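Local coordinates for protein cellulose hydrolase (Bacillus licheniformis, PDB 4YZT) that probably hydrolyses the internal beta-1,4-glucosidic bonds of cellulose, acting as a family 5 endoglucanase that joins a TIM-barrel catalytic module to a carbohydrate-binding module, at residues N30-W35 and M299-W304; F290-H295 and I328-G333; K69-P74 and R107-V112. All coordinates share one frame; numbering follows the deposited sequence.

Interaction 1 of 3, residues N30-W35 and M299-W304; sequences NMSPGW and MVPMWW. With BGC (beta-D-glucopyranose), chain B; BGC (beta-D-glucopyranose), chain C.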
loop_
_atom_site.group_PDB
_atom_site.type_symbol
_atom_site.label_atom_id
_atom_site.label_comp_id
_atom_site.label_asym_id
_atom_site.label_seq_id
_atom_site.Cartn_x
_atom_site.Cartn_y
_atom_site.Cartn_z
ATOM N N ASN A 30 11.368 -18.863 1.008
ATOM C CA ASN A 30 10.494 -19.301 -0.072
ATOM C C ASN A 30 9.477 -18.264 -0.545
ATOM O O ASN A 30 9.107 -18.285 -1.724
ATOM C CB ASN A 30 9.734 -20.563 0.338
ATOM C CG ASN A 30 10.635 -21.774 0.460
ATOM O OD1 ASN A 30 11.717 -21.829 -0.135
ATOM N ND2 ASN A 30 10.185 -22.762 1.227
ATOM N N MET A 31 9.025 -17.371 0.347
ATOM C CA MET A 31 7.894 -16.476 0.021
ATOM C C MET A 31 8.209 -14.965 -0.129
ATOM O O MET A 31 7.460 -14.236 -0.784
ATOM C CB MET A 31 6.784 -16.626 1.076
ATOM C CG MET A 31 6.144 -18.038 1.159
ATOM S SD MET A 31 4.645 -18.046 2.196
ATOM C CE MET A 31 3.525 -16.998 1.264
ATOM N N SER A 32 9.288 -14.480 0.469
ATOM C CA SER A 32 9.531 -13.029 0.468
ATOM C C SER A 32 10.221 -12.585 -0.819
ATOM O O SER A 32 11.197 -13.217 -1.222
ATOM C CB SER A 32 10.384 -12.632 1.683
ATOM O OG SER A 32 10.659 -11.244 1.687
ATOM N N PRO A 33 9.737 -11.506 -1.466
ATOM C CA PRO A 33 8.566 -10.665 -1.173
ATOM C C PRO A 33 7.276 -11.130 -1.840
ATOM O O PRO A 33 7.306 -11.768 -2.890
ATOM C CB PRO A 33 8.975 -9.307 -1.747
ATOM C CG PRO A 33 9.768 -9.658 -2.958
ATOM C CD PRO A 33 10.490 -10.978 -2.620
ATOM N N GLY A 34 6.142 -10.750 -1.260
ATOM C CA GLY A 34 4.848 -11.133 -1.801
ATOM C C GLY A 34 4.072 -9.945 -2.354
ATOM O O GLY A 34 4.429 -8.785 -2.112
ATOM N N TRP A 35 2.999 -10.240 -3.086
ATOM C CA TRP A 35 2.151 -9.207 -3.689
ATOM C C TRP A 35 0.685 -9.627 -3.674
ATOM O O TRP A 35 0.376 -10.794 -3.926
ATOM C CB TRP A 35 2.625 -8.953 -5.116
ATOM C CG TRP A 35 1.798 -8.045 -5.973
ATOM C CD1 TRP A 35 1.940 -6.683 -6.110
ATOM C CD2 TRP A 35 0.770 -8.434 -6.900
ATOM N NE1 TRP A 35 1.040 -6.207 -7.045
ATOM C CE2 TRP A 35 0.314 -7.260 -7.540
ATOM C CE3 TRP A 35 0.174 -9.654 -7.227
ATOM C CZ2 TRP A 35 -0.696 -7.277 -8.501
ATOM C CZ3 TRP A 35 -0.845 -9.665 -8.171
ATOM C CH2 TRP A 35 -1.275 -8.485 -8.788
ATOM N N MET A 299 9.892 -12.267 8.861
ATOM C CA MET A 299 8.466 -12.163 8.568
ATOM C C MET A 299 8.247 -11.903 7.082
ATOM O O MET A 299 8.863 -11.009 6.514
ATOM C CB MET A 299 7.832 -11.037 9.386
ATOM C CG MET A 299 8.012 -11.217 10.871
ATOM S SD MET A 299 7.736 -9.669 11.710
ATOM C CE MET A 299 7.965 -10.209 13.406
ATOM N N VAL A 300 7.385 -12.693 6.455
ATOM C CA VAL A 300 7.137 -12.561 5.023
ATOM C C VAL A 300 6.270 -11.326 4.759
ATOM O O VAL A 300 5.136 -11.249 5.235
ATOM C CB VAL A 300 6.428 -13.804 4.468
ATOM C CG1 VAL A 300 6.078 -13.617 2.986
ATOM C CG2 VAL A 300 7.254 -15.069 4.691
ATOM N N PRO A 301 6.808 -10.342 4.022
ATOM C CA PRO A 301 6.014 -9.148 3.722
ATOM C C PRO A 301 5.244 -9.280 2.411
ATOM O O PRO A 301 5.850 -9.500 1.349
ATOM C CB PRO A 301 7.074 -8.041 3.636
ATOM C CG PRO A 301 8.322 -8.749 3.161
ATOM C CD PRO A 301 8.214 -10.206 3.597
ATOM N N MET A 302 3.922 -9.143 2.483
ATOM C CA MET A 302 3.104 -9.197 1.270
ATOM C C MET A 302 2.484 -7.823 0.986
ATOM O O MET A 302 1.721 -7.292 1.792
ATOM C CB MET A 302 2.026 -10.286 1.402
ATOM C CG MET A 302 2.614 -11.661 1.793
ATOM S SD MET A 302 1.553 -13.092 1.478
ATOM C CE MET A 302 1.712 -13.240 -0.304
ATOM N N TRP A 303 2.820 -7.262 -0.177
ATOM C CA TRP A 303 2.508 -5.859 -0.525
ATOM C C TRP A 303 1.050 -5.685 -0.945
ATOM O O TRP A 303 0.566 -6.425 -1.810
ATOM C CB TRP A 303 3.441 -5.431 -1.671
ATOM C CG TRP A 303 3.720 -3.973 -1.889
ATOM C CD1 TRP A 303 3.420 -2.920 -1.069
ATOM C CD2 TRP A 303 4.403 -3.419 -3.023
ATOM N NE1 TRP A 303 3.870 -1.735 -1.642
ATOM C CE2 TRP A 303 4.483 -2.025 -2.833
ATOM C CE3 TRP A 303 4.953 -3.973 -4.180
ATOM C CZ2 TRP A 303 5.087 -1.176 -3.765
ATOM C CZ3 TRP A 303 5.557 -3.128 -5.104
ATOM C CH2 TRP A 303 5.604 -1.746 -4.894
ATOM N N TRP A 304 0.351 -4.724 -0.349
ATOM C CA TRP A 304 -1.033 -4.465 -0.771
ATOM C C TRP A 304 -1.066 -3.586 -2.002
ATOM O O TRP A 304 -0.583 -2.446 -1.999
ATOM C CB TRP A 304 -1.872 -3.822 0.341
ATOM C CG TRP A 304 -3.302 -3.588 -0.114
ATOM C CD1 TRP A 304 -3.901 -2.391 -0.390
ATOM C CD2 TRP A 304 -4.295 -4.601 -0.369
ATOM N NE1 TRP A 304 -5.205 -2.596 -0.810
ATOM C CE2 TRP A 304 -5.469 -3.943 -0.798
ATOM C CE3 TRP A 304 -4.301 -5.999 -0.273
ATOM C CZ2 TRP A 304 -6.640 -4.635 -1.123
ATOM C CZ3 TRP A 304 -5.461 -6.683 -0.596
ATOM C CH2 TRP A 304 -6.616 -6.000 -1.019
HETATM C C2 BGC B . -8.149 -4.886 3.916
HETATM C C3 BGC B . -8.056 -4.454 2.494
HETATM C C4 BGC B . -8.129 -2.997 2.365
HETATM C C5 BGC B . -7.010 -2.372 3.198
HETATM C C6 BGC B . -6.873 -0.876 3.105
HETATM C C1 BGC B . -7.036 -4.145 4.605
HETATM O O1 BGC B . -6.645 -4.631 5.854
HETATM O O2 BGC B . -7.883 -6.316 4.071
HETATM O O3 BGC B . -9.072 -5.130 1.627
HETATM O O4 BGC B . -8.009 -2.648 0.939
HETATM O O5 BGC B . -7.268 -2.720 4.595
HETATM O O6 BGC B . -8.033 -0.309 3.694
HETATM C C2 BGC C . -8.710 -1.200 -0.826
HETATM C C3 BGC C . -9.767 -0.237 -1.265
HETATM C C4 BGC C . -11.121 -0.866 -1.162
HETATM C C5 BGC C . -11.373 -1.373 0.246
HETATM C C6 BGC C . -12.717 -2.052 0.311
HETATM C C1 BGC C . -8.988 -1.697 0.570
HETATM O O2 BGC C . -7.395 -0.601 -0.868
HETATM O O3 BGC C . -9.469 0.204 -2.626
HETATM O O4 BGC C . -12.220 0.073 -1.488
HETATM O O5 BGC C . -10.328 -2.323 0.681
HETATM O O6 BGC C . -13.052 -2.347 1.666
HETATM O O HOH W 1 6.323 -7.495 -0.410
#
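W303 brings CE3 to the edge of the W35 indole, near its plane, 4.5 Å from W35 CD1. Y272 stacks on the W303 ring, and NE1 of W35 is hydrogen-bonded to D305. The third indole serves the bound cellotetraose. With CG anti to the backbone N (chi1 -179°), W304 turns away from the strand pair; the chain B glucose sets its C3 over one face, offset toward the rim, while at the edge NE1 donates to O2 of the chain C glucose over 3.0 Å (157°).

Between the strands the parallel ladder is short. G34 N donates to P301 O at 2.9 Å, and W303 N reaches G34 O from above the carbonyl plane, also at 2.9 Å. A water donates to both P301 O and G34 O. The methyl CE of M302 lies 4.1 Å from G34 CA, where a beta carbon would clash. Nearer the start of the strand pair, M31 CB rests on V300 CG1 at 3.6 Å, and S32 OG, hydrogen-bonded to G331 O, touches P301 CD at 3.3 Å.

Strands 34-36 and 299-303 thus form the seam that closes the eight-stranded barrel, flanked by strands 70-73 and 267-272; M31 and M302 also reach V112 of strand 110-114, while P33 and W303 pack on helix 321-330.

Interaction 2 of 3, residues F290-H295 and I328-G333; sequences FVRLAH and IQAGRG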
loop_
_atom_site.group_PDB
_atom_site.type_symbol
_atom_site.label_atom_id
_atom_site.label_comp_id
_atom_site.label_asym_id
_atom_site.label_seq_id
_atom_site.Cartn_x
_atom_site.Cartn_y
_atom_site.Cartn_z
ATOM N N PHE A 290 10.606 -0.667 6.126
ATOM C CA PHE A 290 9.703 -1.707 6.600
ATOM C C PHE A 290 10.062 -3.091 6.067
ATOM O O PHE A 290 10.062 -4.064 6.821
ATOM C CB PHE A 290 8.246 -1.417 6.247
ATOM C CG PHE A 290 7.312 -2.438 6.813
ATOM C CD1 PHE A 290 7.034 -2.448 8.173
ATOM C CD2 PHE A 290 6.754 -3.422 6.005
ATOM C CE1 PHE A 290 6.209 -3.410 8.720
ATOM C CE2 PHE A 290 5.917 -4.386 6.543
ATOM C CZ PHE A 290 5.645 -4.381 7.897
ATOM N N VAL A 291 10.358 -3.201 4.779
ATOM C CA VAL A 291 10.632 -4.529 4.238
ATOM C C VAL A 291 11.933 -5.091 4.824
ATOM O O VAL A 291 12.011 -6.289 5.115
ATOM C CB VAL A 291 10.683 -4.512 2.695
ATOM C CG1 VAL A 291 11.053 -5.912 2.144
ATOM C CG2 VAL A 291 9.331 -4.081 2.162
ATOM N N ARG A 292 12.938 -4.238 5.022
ATOM C CA ARG A 292 14.185 -4.700 5.638
ATOM C C ARG A 292 13.947 -5.155 7.075
ATOM O O ARG A 292 14.550 -6.115 7.522
ATOM C CB ARG A 292 15.277 -3.617 5.599
ATOM C CG ARG A 292 15.866 -3.401 4.204
ATOM C CD ARG A 292 17.281 -2.827 4.226
ATOM N NE ARG A 292 17.337 -1.406 4.569
ATOM C CZ ARG A 292 17.589 -0.935 5.788
ATOM N NH1 ARG A 292 17.798 -1.773 6.794
ATOM N NH2 ARG A 292 17.625 0.377 6.003
ATOM N N LEU A 293 13.067 -4.470 7.800
ATOM C CA LEU A 293 12.759 -4.878 9.168
ATOM C C LEU A 293 12.009 -6.217 9.196
ATOM O O LEU A 293 12.318 -7.086 10.018
ATOM C CB LEU A 293 11.953 -3.801 9.892
ATOM C CG LEU A 293 12.738 -2.562 10.324
ATOM C CD1 LEU A 293 11.779 -1.434 10.779
ATOM C CD2 LEU A 293 13.711 -2.939 11.444
ATOM N N ALA A 294 11.040 -6.388 8.301
ATOM C CA ALA A 294 10.350 -7.672 8.175
ATOM C C ALA A 294 11.359 -8.793 7.873
ATOM O O ALA A 294 11.341 -9.857 8.493
ATOM C CB ALA A 294 9.284 -7.603 7.092
ATOM N N HIS A 295 12.257 -8.544 6.926
ATOM C CA HIS A 295 13.266 -9.543 6.596
ATOM C C HIS A 295 14.152 -9.856 7.804
ATOM O O HIS A 295 14.404 -11.027 8.105
ATOM C CB HIS A 295 14.113 -9.071 5.402
ATOM C CG HIS A 295 14.807 -10.189 4.681
ATOM N ND1 HIS A 295 16.071 -10.624 5.023
ATOM C CD2 HIS A 295 14.410 -10.970 3.649
ATOM C CE1 HIS A 295 16.418 -11.628 4.238
ATOM N NE2 HIS A 295 15.432 -11.852 3.386
ATOM N N ILE A 328 11.523 -5.614 -4.106
ATOM C CA ILE A 328 12.156 -6.818 -4.638
ATOM C C ILE A 328 13.529 -7.101 -4.009
ATOM O O ILE A 328 13.833 -8.238 -3.629
ATOM C CB ILE A 328 12.300 -6.695 -6.171
ATOM C CG1 ILE A 328 10.908 -6.685 -6.801
ATOM C CG2 ILE A 328 13.179 -7.815 -6.748
ATOM C CD1 ILE A 328 10.058 -7.873 -6.405
ATOM N N GLN A 329 14.354 -6.067 -3.901
ATOM C CA GLN A 329 15.693 -6.221 -3.328
ATOM C C GLN A 329 15.625 -6.383 -1.801
ATOM O O GLN A 329 16.205 -7.311 -1.230
ATOM C CB GLN A 329 16.561 -5.021 -3.708
ATOM C CG GLN A 329 16.827 -4.927 -5.208
ATOM C CD GLN A 329 17.639 -6.099 -5.715
ATOM O OE1 GLN A 329 18.575 -6.548 -5.054
ATOM N NE2 GLN A 329 17.287 -6.604 -6.898
ATOM N N ALA A 330 14.894 -5.489 -1.145
ATOM C CA ALA A 330 14.787 -5.548 0.304
ATOM C C ALA A 330 14.145 -6.865 0.764
ATOM O O ALA A 330 14.512 -7.406 1.805
ATOM C CB ALA A 330 13.996 -4.356 0.828
ATOM N N GLY A 331 13.209 -7.383 -0.023
ATOM C CA GLY A 331 12.528 -8.619 0.326
ATOM C C GLY A 331 13.427 -9.837 0.194
ATOM O O GLY A 331 13.072 -10.920 0.680
ATOM N N ARG A 332 14.573 -9.664 -0.472
ATOM C CA ARG A 332 15.610 -10.697 -0.549
ATOM C C ARG A 332 16.766 -10.417 0.410
ATOM O O ARG A 332 17.819 -11.062 0.335
ATOM C CB ARG A 332 16.141 -10.809 -1.982
ATOM C CG ARG A 332 15.187 -11.510 -2.922
ATOM C CD ARG A 332 15.596 -11.358 -4.391
ATOM N NE ARG A 332 14.820 -12.268 -5.231
ATOM C CZ ARG A 332 13.567 -12.045 -5.627
ATOM N NH1 ARG A 332 12.946 -10.922 -5.263
ATOM N NH2 ARG A 332 12.933 -12.942 -6.384
ATOM N N GLY A 333 16.576 -9.444 1.298
ATOM C CA GLY A 333 17.579 -9.112 2.298
ATOM C C GLY A 333 18.694 -8.204 1.808
ATOM O O GLY A 333 19.752 -8.132 2.425
#
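A Schellman motif, with G333 as its C-prime residue, ends helix 321-330, and H295 of helix 280-296 lies against that helix end. G333 has a positive phi of 82°, and its N returns to A330 O, so the chain turns back beneath the imidazole. The CA of G333 sits over the centre of the H295 ring, 3.5 Å from its centroid and 15° off the ring normal, a CH-pi contact. A side chain at G333 would collide with H295 CE1, which adds to the backbone's own preference for glycine. A chi1 of -159°, which swings CG opposite the backbone N, extends the ring across to the turn, and its CD2 carbon comes within 3.3 Å of G331 O.

One helical turn earlier, V291 CG1 touches the CB of A330 at 3.6 Å and the backbone N of G331 at 3.4 Å. A330 CB also meets R292 CG at 4.0 Å, while the guanidinium of R292 turns to a salt bridge with D288. R332 points away, its NH1 donating to I328 O and its NH2 to G67 O.

An alanine in place of H295 has no ring, and G333 CA would probably lose its CH-pi partner, leaving a gap beside the turn. The contact therefore depends on shape: methyl groups and a ring face meet backbone atoms closely, while the charged arginine ends take partners other than the facing helix.

Interaction 3 of 3, residues K69-P74 and R107-V112; sequences KSVRIP and REFYVV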
loop_
_atom_site.group_PDB
_atom_site.type_symbol
_atom_site.label_atom_id
_atom_site.label_comp_id
_atom_site.label_asym_id
_atom_site.label_seq_id
_atom_site.Cartn_x
_atom_site.Cartn_y
_atom_site.Cartn_z
ATOM N N LYS A 69 8.047 -13.634 -5.067
ATOM C CA LYS A 69 8.072 -15.083 -4.860
ATOM C C LYS A 69 6.700 -15.636 -4.456
ATOM O O LYS A 69 6.436 -16.834 -4.579
ATOM C CB LYS A 69 9.104 -15.458 -3.799
ATOM C CG LYS A 69 10.543 -15.212 -4.222
ATOM C CD LYS A 69 11.490 -15.762 -3.167
ATOM C CE LYS A 69 12.943 -15.441 -3.464
ATOM N NZ LYS A 69 13.812 -15.955 -2.361
ATOM N N SER A 70 5.828 -14.776 -3.957
ATOM C CA SER A 70 4.514 -15.247 -3.528
ATOM C C SER A 70 3.415 -14.249 -3.886
ATOM O O SER A 70 3.683 -13.066 -4.079
ATOM C CB SER A 70 4.504 -15.525 -2.017
ATOM O OG SER A 70 4.779 -14.350 -1.272
ATOM N N VAL A 71 2.189 -14.750 -4.019
ATOM C CA VAL A 71 1.036 -13.900 -4.245
ATOM C C VAL A 71 -0.077 -14.270 -3.271
ATOM O O VAL A 71 -0.258 -15.436 -2.920
ATOM C CB VAL A 71 0.506 -13.982 -5.708
ATOM C CG1 VAL A 71 1.619 -13.638 -6.701
ATOM C CG2 VAL A 71 -0.081 -15.353 -6.016
ATOM N N ARG A 72 -0.797 -13.253 -2.824
ATOM C CA ARG A 72 -2.002 -13.444 -2.031
ATOM C C ARG A 72 -3.212 -13.146 -2.895
ATOM O O ARG A 72 -3.268 -12.110 -3.546
ATOM C CB ARG A 72 -1.990 -12.541 -0.795
ATOM C CG ARG A 72 -3.246 -12.583 0.074
ATOM C CD ARG A 72 -2.866 -12.015 1.428
ATOM N NE ARG A 72 -3.890 -12.003 2.480
ATOM C CZ ARG A 72 -4.665 -10.963 2.793
ATOM N NH1 ARG A 72 -4.627 -9.839 2.075
ATOM N NH2 ARG A 72 -5.514 -11.055 3.820
ATOM N N ILE A 73 -4.163 -14.072 -2.912
ATOM C CA ILE A 73 -5.363 -13.927 -3.732
ATOM C C ILE A 73 -6.573 -13.808 -2.819
ATOM O O ILE A 73 -7.163 -14.816 -2.414
ATOM C CB ILE A 73 -5.548 -15.121 -4.716
ATOM C CG1 ILE A 73 -4.303 -15.297 -5.594
ATOM C CG2 ILE A 73 -6.782 -14.933 -5.596
ATOM C CD1 ILE A 73 -4.282 -16.599 -6.383
ATOM N N PRO A 74 -6.926 -12.569 -2.456
ATOM C CA PRO A 74 -8.117 -12.394 -1.621
ATOM C C PRO A 74 -9.370 -12.753 -2.394
ATOM O O PRO A 74 -9.496 -12.393 -3.566
ATOM C CB PRO A 74 -8.081 -10.900 -1.244
ATOM C CG PRO A 74 -7.191 -10.255 -2.202
ATOM C CD PRO A 74 -6.193 -11.301 -2.658
ATOM N N ARG A 107 3.001 -20.807 -12.051
ATOM C CA ARG A 107 4.142 -19.899 -12.184
ATOM C C ARG A 107 5.095 -20.048 -10.999
ATOM O O ARG A 107 5.977 -19.214 -10.787
ATOM C CB ARG A 107 3.659 -18.454 -12.331
ATOM C CG ARG A 107 3.342 -18.160 -13.779
ATOM C CD ARG A 107 2.052 -17.437 -13.992
ATOM N NE ARG A 107 1.789 -17.328 -15.424
ATOM C CZ ARG A 107 0.840 -18.002 -16.065
ATOM N NH1 ARG A 107 0.032 -18.827 -15.397
ATOM N NH2 ARG A 107 0.692 -17.838 -17.373
ATOM N N GLU A 108 4.901 -21.138 -10.258
ATOM C CA GLU A 108 5.737 -21.532 -9.125
ATOM C C GLU A 108 5.678 -20.579 -7.937
ATOM O O GLU A 108 6.498 -20.684 -7.024
ATOM C CB GLU A 108 7.192 -21.701 -9.570
ATOM C CG GLU A 108 7.352 -22.673 -10.700
ATOM C CD GLU A 108 7.706 -24.050 -10.196
ATOM O OE1 GLU A 108 6.965 -24.582 -9.346
ATOM O OE2 GLU A 108 8.749 -24.578 -10.644
ATOM N N PHE A 109 4.716 -19.655 -7.933
ATOM C CA PHE A 109 4.463 -18.836 -6.743
ATOM C C PHE A 109 4.070 -19.680 -5.531
ATOM O O PHE A 109 3.418 -20.732 -5.660
ATOM C CB PHE A 109 3.327 -17.829 -6.991
ATOM C CG PHE A 109 3.670 -16.721 -7.950
ATOM C CD1 PHE A 109 4.693 -15.820 -7.665
ATOM C CD2 PHE A 109 2.931 -16.535 -9.106
ATOM C CE1 PHE A 109 4.991 -14.777 -8.544
ATOM C CE2 PHE A 109 3.225 -15.498 -9.983
ATOM C CZ PHE A 109 4.260 -14.620 -9.707
ATOM N N TYR A 110 4.423 -19.206 -4.346
ATOM C CA TYR A 110 3.693 -19.643 -3.167
ATOM C C TYR A 110 2.437 -18.784 -3.152
ATOM O O TYR A 110 2.500 -17.595 -3.453
ATOM C CB TYR A 110 4.516 -19.485 -1.895
ATOM C CG TYR A 110 5.532 -20.586 -1.734
ATOM C CD1 TYR A 110 6.689 -20.595 -2.501
ATOM C CD2 TYR A 110 5.330 -21.623 -0.833
ATOM C CE1 TYR A 110 7.628 -21.593 -2.372
ATOM C CE2 TYR A 110 6.269 -22.636 -0.698
ATOM C CZ TYR A 110 7.410 -22.609 -1.473
ATOM O OH TYR A 110 8.346 -23.605 -1.354
ATOM N N VAL A 111 1.298 -19.386 -2.844
ATOM C CA VAL A 111 0.022 -18.719 -3.062
ATOM C C VAL A 111 -0.828 -18.758 -1.791
ATOM O O VAL A 111 -0.967 -19.820 -1.191
ATOM C CB VAL A 111 -0.760 -19.377 -4.230
ATOM C CG1 VAL A 111 -2.099 -18.667 -4.452
ATOM C CG2 VAL A 111 0.079 -19.388 -5.524
ATOM N N VAL A 112 -1.370 -17.600 -1.383
ATOM C CA VAL A 112 -2.271 -17.522 -0.237
ATOM C C VAL A 112 -3.713 -17.348 -0.714
ATOM O O VAL A 112 -4.044 -16.354 -1.366
ATOM C CB VAL A 112 -1.893 -16.366 0.698
ATOM C CG1 VAL A 112 -2.919 -16.205 1.847
ATOM C CG2 VAL A 112 -0.486 -16.590 1.245
HETATM O O HOH W 2 8.045 -18.384 -6.104
#
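Four backbone hydrogen bonds join K69-I73 to Y110-V112 in a regular parallel ladder. Y110 N donates to K69 O at 3.1 Å and V112 N to V71 O at 2.9 Å. In the other direction V71 N reaches Y110 O at 2.9 Å and I73 N reaches V112 O at 2.8 Å. A water donates to K69 O and E108 O, so K69 O accepts from two donors where the ladder begins.

Side chains leave the ladder on two faces. V71 sets its CG1 methyl over the centre of the F109 ring, 3.8 Å from the centroid and only 5° off its normal; chi1 of -56° places that methyl anti to the carbonyl carbon and beside the backbone N. V111 shares this face, its CG1 meeting I73 CD1 at 3.6 Å, and A104 of helix 91-105 packs on V71, I73 and V111. On the other face R72 CG passes V112 CG1 at 4.0 Å. From there the extended arginine chain carries its guanidinium to salt bridges with E158 and E271 and hydrogen bonds with N161 and N36, close to the bound sugar.

In this beta-alpha-beta unit the ladder fixes the strands, and the apolar side chains of V71, I73 and V111 receive helix 91-105. On the interior face the guanidinium is held by several partners, among them E271, which also bonds the sugar, so R72 probably helps to position that carboxylate.

Overall arrangement
Interactions 1 and 3 belong to one barrel wall, since strands 34-36 and 70-73 are neighbours, and W35 O accepts from R72 N between them. Both are buried and bound by parallel backbone hydrogen bonds; interaction 1 closes the barrel between its first and last strands, whereas interaction 3 links consecutive ones. Interaction 2 lies partly exposed in the outer helical layer and relies on apolar and CH-pi contact. It joins interaction 1 through the S32-G331 bond, a probable hydrogen bond from M299 N to A294 O, and packing of P33 on I328 and R332, but barely meets interaction 3, about 17 Å away centre to centre. Sugar contacts occur in interaction 1, and R72 brings interaction 3 near them.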